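Local coordinates for 70 KDA protein (Xanthomonas sp., PDB 4B2N), which is a processive rubber oxygenase, a diheme c-type cytochrome with dioxygenase activity that acts on rubber latex, at residues A[301-306]-A[430-435]; A[499-504]-A[515-520]. One frame throughout, in Å; residues are numbered along the deposited sequence.

Contact 1: residues A[301-306]-A[430-435]. With HEC (heme c), chain C.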
loop_
_atom_site.group_PDB
_atom_site.type_symbol
_atom_site.label_atom_id
_atom_site.label_comp_id
_atom_site.label_asym_id
_atom_site.label_seq_id
_atom_site.Cartn_x
_atom_site.Cartn_y
_atom_site.Cartn_z
ATOM N N PHE A 301 -6.026 2.740 3.418
ATOM C CA PHE A 301 -6.064 1.330 3.476
ATOM C C PHE A 301 -7.183 0.805 2.610
ATOM O O PHE A 301 -8.153 1.538 2.265
ATOM C CB PHE A 301 -6.106 0.828 4.926
ATOM C CG PHE A 301 -4.785 0.988 5.683
ATOM C CD1 PHE A 301 -3.559 0.827 5.067
ATOM C CD2 PHE A 301 -4.799 1.234 7.062
ATOM C CE1 PHE A 301 -2.345 0.932 5.789
ATOM C CE2 PHE A 301 -3.601 1.314 7.800
ATOM C CZ PHE A 301 -2.353 1.167 7.162
ATOM N N TRP A 302 -7.028 -0.452 2.202
ATOM C CA TRP A 302 -7.986 -1.051 1.268
ATOM C C TRP A 302 -9.386 -1.119 1.790
ATOM O O TRP A 302 -10.317 -1.152 0.993
ATOM C CB TRP A 302 -7.546 -2.483 0.909
ATOM C CG TRP A 302 -6.543 -2.432 -0.190
ATOM C CD1 TRP A 302 -5.172 -2.733 -0.161
ATOM C CD2 TRP A 302 -6.846 -2.082 -1.560
ATOM N NE1 TRP A 302 -4.634 -2.593 -1.401
ATOM C CE2 TRP A 302 -5.608 -2.229 -2.304
ATOM C CE3 TRP A 302 -8.057 -1.758 -2.256
ATOM C CZ2 TRP A 302 -5.546 -1.964 -3.662
ATOM C CZ3 TRP A 302 -7.988 -1.510 -3.635
ATOM C CH2 TRP A 302 -6.767 -1.634 -4.339
ATOM N N ASP A 303 -9.527 -1.135 3.105
ATOM C CA ASP A 303 -10.850 -1.164 3.759
ATOM C C ASP A 303 -11.360 0.253 4.108
ATOM O O ASP A 303 -12.451 0.395 4.680
ATOM C CB ASP A 303 -10.809 -2.005 5.063
ATOM C CG ASP A 303 -9.592 -1.660 5.955
ATOM O OD1 ASP A 303 -8.928 -0.624 5.745
ATOM O OD2 ASP A 303 -9.321 -2.420 6.916
ATOM N N GLY A 304 -10.602 1.275 3.768
ATOM C CA GLY A 304 -11.042 2.638 4.080
ATOM C C GLY A 304 -11.143 2.828 5.591
ATOM O O GLY A 304 -11.928 3.617 6.064
ATOM N N SER A 305 -10.365 2.076 6.342
ATOM C CA SER A 305 -10.531 2.051 7.817
ATOM C C SER A 305 -10.199 3.380 8.560
ATOM O O SER A 305 -10.757 3.635 9.654
ATOM C CB SER A 305 -9.642 0.967 8.370
ATOM O OG SER A 305 -8.310 1.177 7.991
ATOM N N LEU A 306 -9.259 4.156 8.041
ATOM C CA LEU A 306 -8.798 5.374 8.714
ATOM C C LEU A 306 -8.871 6.614 7.897
ATOM O O LEU A 306 -8.722 6.549 6.696
ATOM C CB LEU A 306 -7.333 5.196 9.157
ATOM C CG LEU A 306 -7.043 3.991 10.060
ATOM C CD1 LEU A 306 -5.575 3.697 10.141
ATOM C CD2 LEU A 306 -7.596 4.229 11.464
ATOM N N PRO A 430 -12.319 -11.956 0.164
ATOM C CA PRO A 430 -12.690 -11.319 1.439
ATOM C C PRO A 430 -11.680 -11.448 2.561
ATOM O O PRO A 430 -11.980 -10.971 3.640
ATOM C CB PRO A 430 -13.918 -12.103 1.864
ATOM C CG PRO A 430 -13.639 -13.486 1.332
ATOM C CD PRO A 430 -12.936 -13.302 0.009
ATOM N N ARG A 431 -10.511 -12.066 2.375
ATOM C CA ARG A 431 -9.672 -12.342 3.561
ATOM C C ARG A 431 -9.209 -11.021 4.160
ATOM O O ARG A 431 -9.124 -10.897 5.395
ATOM C CB ARG A 431 -8.395 -13.138 3.277
ATOM C CG ARG A 431 -8.596 -14.528 2.678
ATOM C CD ARG A 431 -9.512 -15.352 3.599
ATOM N NE ARG A 431 -9.571 -16.740 3.136
ATOM C CZ ARG A 431 -10.121 -17.755 3.802
ATOM N NH1 ARG A 431 -10.661 -17.555 5.000
ATOM N NH2 ARG A 431 -10.102 -18.984 3.253
ATOM N N ARG A 432 -8.881 -10.053 3.294
ATOM C CA ARG A 432 -8.303 -8.820 3.791
ATOM C C ARG A 432 -9.332 -8.056 4.680
ATOM O O ARG A 432 -8.986 -7.462 5.670
ATOM C CB ARG A 432 -7.913 -7.919 2.598
ATOM C CG ARG A 432 -7.639 -6.432 2.943
ATOM C CD ARG A 432 -6.491 -6.323 3.985
ATOM N NE ARG A 432 -6.247 -4.913 4.251
ATOM C CZ ARG A 432 -7.002 -4.170 5.066
ATOM N NH1 ARG A 432 -7.966 -4.753 5.805
ATOM N NH2 ARG A 432 -6.757 -2.865 5.214
ATOM N N MET A 433 -10.602 -8.048 4.295
ATOM C CA MET A 433 -11.556 -7.281 5.066
ATOM C C MET A 433 -11.794 -7.808 6.510
ATOM O O MET A 433 -12.391 -7.099 7.340
ATOM C CB MET A 433 -12.869 -7.058 4.290
ATOM C CG MET A 433 -13.797 -8.232 4.327
ATOM S SD MET A 433 -15.262 -7.322 3.909
ATOM C CE MET A 433 -15.806 -6.678 5.488
ATOM N N ARG A 434 -11.253 -8.971 6.839
ATOM C CA ARG A 434 -11.281 -9.490 8.211
ATOM C C ARG A 434 -10.128 -9.041 9.123
ATOM O O ARG A 434 -10.092 -9.367 10.316
ATOM C CB ARG A 434 -11.306 -11.037 8.182
ATOM C CG ARG A 434 -12.087 -11.624 6.996
ATOM C CD ARG A 434 -13.570 -11.654 7.258
ATOM N NE ARG A 434 -14.438 -12.177 6.179
ATOM C CZ ARG A 434 -14.354 -13.371 5.574
ATOM N NH1 ARG A 434 -13.357 -14.220 5.813
ATOM N NH2 ARG A 434 -15.261 -13.692 4.653
ATOM N N LEU A 435 -9.158 -8.336 8.571
ATOM C CA LEU A 435 -8.036 -7.922 9.379
ATOM C C LEU A 435 -8.458 -7.321 10.745
ATOM O O LEU A 435 -7.959 -7.745 11.798
ATOM C CB LEU A 435 -7.159 -6.935 8.607
ATOM C CG LEU A 435 -6.067 -6.224 9.412
ATOM C CD1 LEU A 435 -4.831 -7.081 9.551
ATOM C CD2 LEU A 435 -5.772 -4.886 8.757
HETATM FE FE HEC C . 2.624 1.162 2.725
HETATM C CHA HEC C . -0.860 1.243 2.551
HETATM C CHB HEC C . 2.684 4.627 3.315
HETATM C CHC HEC C . 6.030 1.073 3.621
HETATM C CHD HEC C . 2.687 -2.000 1.578
HETATM N NA HEC C . 1.300 2.573 2.930
HETATM C C1A HEC C . -0.099 2.478 2.662
HETATM C C2A HEC C . -0.763 3.770 2.587
HETATM C C3A HEC C . 0.224 4.773 2.813
HETATM C C4A HEC C . 1.466 4.011 2.991
HETATM C CMA HEC C . 0.033 6.277 2.776
HETATM C CAA HEC C . -2.257 4.085 2.317
HETATM C CBA HEC C . -2.447 3.972 0.803
HETATM C CGA HEC C . -3.905 4.075 0.392
HETATM O O1A HEC C . -4.827 3.434 1.004
HETATM O O2A HEC C . -4.085 4.756 -0.621
HETATM N NB HEC C . 3.978 2.527 3.425
HETATM C C1B HEC C . 3.885 3.859 3.512
HETATM C C2B HEC C . 5.077 4.554 3.976
HETATM C C3B HEC C . 6.037 3.525 4.083
HETATM C C4B HEC C . 5.304 2.337 3.662
HETATM C CMB HEC C . 5.100 6.009 4.221
HETATM C CAB HEC C . 7.460 3.579 4.574
HETATM C CBB HEC C . 7.607 3.967 5.933
HETATM N NC HEC C . 4.132 -0.122 2.637
HETATM C C1C HEC C . 5.456 -0.115 3.035
HETATM C C2C HEC C . 6.186 -1.362 2.694
HETATM C C3C HEC C . 5.155 -2.254 2.121
HETATM C C4C HEC C . 3.925 -1.466 2.115
HETATM C CMC HEC C . 7.660 -1.594 3.008
HETATM C CAC HEC C . 5.293 -3.666 1.640
HETATM C CBC HEC C . 6.081 -4.537 2.400
HETATM N ND HEC C . 1.151 -0.138 2.189
HETATM C C1D HEC C . 1.376 -1.377 1.756
HETATM C C2D HEC C . 0.188 -2.090 1.412
HETATM C C3D HEC C . -0.840 -1.145 1.711
HETATM C C4D HEC C . -0.136 0.031 2.210
HETATM C CMD HEC C . -0.015 -3.461 0.875
HETATM C CAD HEC C . -2.297 -1.446 1.642
HETATM C CBD HEC C . -2.459 -2.221 3.007
HETATM C CGD HEC C . -3.869 -2.752 3.119
HETATM O O1D HEC C . -4.114 -3.967 2.912
HETATM O O2D HEC C . -4.778 -1.881 3.333
#

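Contact 2: residues A[499-504]-A[515-520]. With HEC (heme c), chain D.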
loop_
_atom_site.group_PDB
_atom_site.type_symbol
_atom_site.label_atom_id
_atom_site.label_comp_id
_atom_site.label_asym_id
_atom_site.label_seq_id
_atom_site.Cartn_x
_atom_site.Cartn_y
_atom_site.Cartn_z
ATOM N N THR A 499 -16.445 -3.088 6.410
ATOM C CA THR A 499 -17.677 -3.443 5.701
ATOM C C THR A 499 -17.409 -3.844 4.237
ATOM O O THR A 499 -18.249 -4.493 3.594
ATOM C CB THR A 499 -18.643 -2.241 5.675
ATOM O OG1 THR A 499 -17.971 -1.152 5.068
ATOM C CG2 THR A 499 -19.006 -1.816 7.089
ATOM N N GLY A 500 -16.266 -3.442 3.703
ATOM C CA GLY A 500 -15.921 -3.766 2.328
ATOM C C GLY A 500 -14.604 -3.149 1.909
ATOM O O GLY A 500 -13.671 -2.980 2.730
ATOM N N TYR A 501 -14.503 -2.827 0.624
ATOM C CA TYR A 501 -13.261 -2.295 0.089
ATOM C C TYR A 501 -13.523 -0.934 -0.571
ATOM O O TYR A 501 -14.621 -0.695 -1.165
ATOM C CB TYR A 501 -12.634 -3.299 -0.906
ATOM C CG TYR A 501 -12.281 -4.614 -0.297
ATOM C CD1 TYR A 501 -11.322 -4.710 0.714
ATOM C CD2 TYR A 501 -12.866 -5.802 -0.794
ATOM C CE1 TYR A 501 -11.008 -5.955 1.280
ATOM C CE2 TYR A 501 -12.556 -7.037 -0.265
ATOM C CZ TYR A 501 -11.611 -7.105 0.779
ATOM O OH TYR A 501 -11.312 -8.333 1.306
ATOM N N ILE A 502 -12.531 -0.037 -0.496
ATOM C CA ILE A 502 -12.592 1.252 -1.179
ATOM C C ILE A 502 -12.609 1.001 -2.722
ATOM O O ILE A 502 -11.917 0.074 -3.208
ATOM C CB ILE A 502 -11.372 2.099 -0.757
ATOM C CG1 ILE A 502 -11.450 3.513 -1.300
ATOM C CG2 ILE A 502 -10.089 1.468 -1.270
ATOM C CD1 ILE A 502 -12.614 4.280 -0.697
ATOM N N ALA A 503 -13.488 1.703 -3.466
ATOM C CA ALA A 503 -13.385 1.777 -4.941
ATOM C C ALA A 503 -12.275 2.843 -5.241
ATOM O O ALA A 503 -12.461 4.066 -5.065
ATOM C CB ALA A 503 -14.752 2.099 -5.588
ATOM N N PRO A 504 -11.067 2.398 -5.608
ATOM C CA PRO A 504 -10.011 3.438 -5.602
ATOM C C PRO A 504 -10.075 4.370 -6.825
ATOM O O PRO A 504 -10.766 4.044 -7.765
ATOM C CB PRO A 504 -8.712 2.633 -5.707
ATOM C CG PRO A 504 -9.114 1.310 -6.298
ATOM C CD PRO A 504 -10.546 1.043 -5.874
ATOM N N TYR A 515 -4.611 -5.736 -10.913
ATOM C CA TYR A 515 -5.653 -4.995 -10.225
ATOM C C TYR A 515 -6.305 -5.758 -9.028
ATOM O O TYR A 515 -6.160 -6.998 -8.914
ATOM C CB TYR A 515 -6.743 -4.592 -11.262
ATOM C CG TYR A 515 -6.132 -3.724 -12.342
ATOM C CD1 TYR A 515 -5.736 -2.413 -12.057
ATOM C CD2 TYR A 515 -5.875 -4.241 -13.622
ATOM C CE1 TYR A 515 -5.147 -1.627 -13.047
ATOM C CE2 TYR A 515 -5.298 -3.465 -14.628
ATOM C CZ TYR A 515 -4.936 -2.130 -14.310
ATOM O OH TYR A 515 -4.320 -1.305 -15.187
ATOM N N PHE A 516 -7.122 -5.031 -8.256
ATOM C CA PHE A 516 -7.736 -5.452 -7.031
ATOM C C PHE A 516 -6.722 -5.490 -5.904
ATOM O O PHE A 516 -5.519 -5.487 -6.136
ATOM C CB PHE A 516 -8.487 -6.802 -7.130
ATOM C CG PHE A 516 -9.593 -6.785 -8.142
ATOM C CD1 PHE A 516 -10.183 -5.591 -8.517
ATOM C CD2 PHE A 516 -10.054 -7.984 -8.685
ATOM C CE1 PHE A 516 -11.223 -5.552 -9.453
ATOM C CE2 PHE A 516 -11.091 -7.990 -9.623
ATOM C CZ PHE A 516 -11.672 -6.761 -9.993
ATOM N N HIS A 517 -7.240 -5.555 -4.695
ATOM C CA HIS A 517 -6.396 -5.394 -3.497
ATOM C C HIS A 517 -5.365 -6.477 -3.370
ATOM O O HIS A 517 -4.445 -6.305 -2.610
ATOM C CB HIS A 517 -7.261 -5.289 -2.262
ATOM C CG HIS A 517 -7.997 -6.553 -1.937
ATOM N ND1 HIS A 517 -9.248 -6.880 -2.485
ATOM C CD2 HIS A 517 -7.664 -7.580 -1.084
ATOM C CE1 HIS A 517 -9.640 -8.067 -1.958
ATOM N NE2 HIS A 517 -8.669 -8.494 -1.110
ATOM N N ASN A 518 -5.530 -7.609 -4.062
ATOM C CA ASN A 518 -4.533 -8.681 -4.008
ATOM C C ASN A 518 -3.667 -8.825 -5.302
ATOM O O ASN A 518 -2.952 -9.824 -5.467
ATOM C CB ASN A 518 -5.198 -10.039 -3.667
ATOM C CG ASN A 518 -6.289 -10.430 -4.704
ATOM O OD1 ASN A 518 -6.510 -9.692 -5.661
ATOM N ND2 ASN A 518 -7.050 -11.487 -4.416
ATOM N N GLY A 519 -3.770 -7.846 -6.203
ATOM C CA GLY A 519 -3.079 -7.810 -7.488
ATOM C C GLY A 519 -3.335 -9.072 -8.284
ATOM O O GLY A 519 -2.427 -9.623 -8.917
ATOM N N SER A 520 -4.574 -9.525 -8.345
ATOM C CA SER A 520 -4.882 -10.851 -8.928
ATOM C C SER A 520 -5.302 -10.828 -10.387
ATOM O O SER A 520 -5.262 -11.872 -11.037
ATOM C CB SER A 520 -6.013 -11.551 -8.175
ATOM O OG SER A 520 -7.141 -10.693 -8.016
HETATM FE FE HEC D . -14.610 -0.895 -9.890
HETATM C CHA HEC D . -11.743 -2.089 -8.375
HETATM C CHB HEC D . -12.790 -0.023 -12.831
HETATM C CHC HEC D . -17.484 -0.184 -11.596
HETATM C CHD HEC D . -16.154 -0.677 -6.854
HETATM N NA HEC D . -12.658 -0.927 -10.423
HETATM C C1A HEC D . -11.624 -1.604 -9.730
HETATM C C2A HEC D . -10.382 -1.616 -10.499
HETATM C C3A HEC D . -10.690 -0.998 -11.802
HETATM C C4A HEC D . -12.098 -0.662 -11.741
HETATM C CMA HEC D . -9.705 -0.768 -12.926
HETATM C CAA HEC D . -8.997 -2.058 -10.032
HETATM C CBA HEC D . -8.502 -0.773 -9.273
HETATM C CGA HEC D . -7.207 -1.067 -8.500
HETATM O O1A HEC D . -6.828 -2.266 -8.461
HETATM O O2A HEC D . -6.479 -0.166 -7.943
HETATM N NB HEC D . -15.024 -0.227 -11.902
HETATM C C1B HEC D . -14.239 0.083 -12.933
HETATM C C2B HEC D . -14.916 0.519 -14.158
HETATM C C3B HEC D . -16.339 0.443 -13.776
HETATM C C4B HEC D . -16.279 -0.013 -12.397
HETATM C CMB HEC D . -14.264 0.938 -15.455
HETATM C CAB HEC D . -17.565 0.721 -14.619
HETATM C CBB HEC D . -17.753 -0.190 -15.662
HETATM N NC HEC D . -16.400 -0.375 -9.347
HETATM C C1C HEC D . -17.560 -0.264 -10.166
HETATM C C2C HEC D . -18.822 -0.186 -9.441
HETATM C C3C HEC D . -18.429 -0.319 -8.060
HETATM C C4C HEC D . -16.954 -0.528 -8.045
HETATM C CMC HEC D . -20.224 -0.007 -10.004
HETATM C CAC HEC D . -19.388 -0.316 -6.907
HETATM C CBC HEC D . -20.474 -1.105 -6.801
HETATM N ND HEC D . -14.046 -1.216 -8.017
HETATM C C1D HEC D . -14.767 -1.169 -6.903
HETATM C C2D HEC D . -14.131 -1.566 -5.654
HETATM C C3D HEC D . -12.826 -2.002 -6.094
HETATM C C4D HEC D . -12.889 -1.775 -7.535
HETATM C CMD HEC D . -14.698 -1.559 -4.257
HETATM C CAD HEC D . -11.702 -2.531 -5.233
HETATM C CBD HEC D . -11.818 -4.060 -5.333
HETATM C CGD HEC D . -10.735 -4.775 -4.561
HETATM O O1D HEC D . -10.999 -5.638 -3.714
HETATM O O2D HEC D . -9.605 -4.409 -4.808
#

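Contact 1: residues A[301-306]-A[430-435]
The guanidinium of Arg432 has Asp303 OD2, Phe301 CB and a propionate of the first heme c around its edge, near its plane, and on one face the methyl CD2 of Leu435, 3.6 Å above the plane and offset toward the rim. NE donates to propionate O1D at 2.7 Å, almost straight at 171°, while NH2 reaches O2D at 2.9 Å, so two parallel N-H groups grip both oxygens of one carboxylate and fix the guanidinium's rotation. At the neighbouring edge NH1 meets Asp303 OD2 at 2.9 Å in a salt bridge. That pairing is not a flat fork: the two planes stand 87° apart, and the N-H comes down on OD2 from above the carboxylate. The bend at chi2 of Arg432 (59°) turns its chain so that the head fits between the two anions. Ser305 N closes an Asx turn on Asp303 OD1, and Ser305 OG, at 2.9 Å, adds a second bond from the same face of the carboxylate plane. Two backbone N-H groups of the turn add to the grip. Trp302 N adds a bond of 2.9 Å to O2D, which therefore has two donors, and Phe301 N reaches O1A of the other propionate at 2.8 Å. The Phe301 ring lies by the porphyrin rim, with CE1 3.6 Å from CHA; O1D lies at the indole edge of Trp302, whose NE1 bonds to Lys287 O. The buried positive charge, shared between Asp303 and the heme acid, would probably stabilise both as anions. A type I turn from Phe301 to Gly304, with an arginine from a distant loop, thus forms the propionate-binding site of the first heme c, completed by Thr286, Arg294 and Lys297.

Contact 2: residues A[499-504]-A[515-520]
Tyr501 and His517 stack beside a propionate in the pocket of the second heme c, inside the cytochrome c-like region. Their rings form an offset stack, centroids 4.2 Å apart and planes inclined by 28°. The closest atoms are Tyr501 CZ and His517 CE1, at 3.5 Å, each lying over a face of the other ring. With CG of His517 set between the backbone N and the carbonyl carbon (chi1 67°), the imidazole can present a face to the tyrosine while its ND1 edge meets the heme acid. His517 ND1 donates to heme O1D over a modelled 2.5 Å, which is very short and doubtful as an exact value. His517 N makes a weak bond to O2D of the same group, and Phe516 N donates to O1A of the other propionate at 2.8 Å. Segment 499-504 passes along the porphyrin: Ala503 CB sits 3.4 Å from CHD, and Pro504 O accepts from ND1 of the axial ligand His394, tying the iron ligand to this backbone. At the end of the stack away from the heme, Tyr501 OH is hydrogen-bonded to Asp429 O and lies 3.6 Å from His517 NE2.

From the N terminus, contact 1 comes first: 301-306 meets 430-435, closing a long loop of 123 residues, rather under half of them helical, that includes the second heme's Cys390, Cys393 and His394. Contact 2 follows in series, 499-504 with 515-520 closing ten residues, so the two loops neither nest nor cross. The centres of contact 1 and contact 2 are nevertheless about 9 Å apart, and the two touch. Trp302 O lies 2.9 Å from Ile502 N, Met433 N is hydrogen-bonded to Tyr501 OH, and Trp302 CD2 packs 3.3 Å from His517 CB; these cross-contacts tie the two heme sites together. Residues 301-304 and 516-519 both make type I turns whose N-H groups serve propionates.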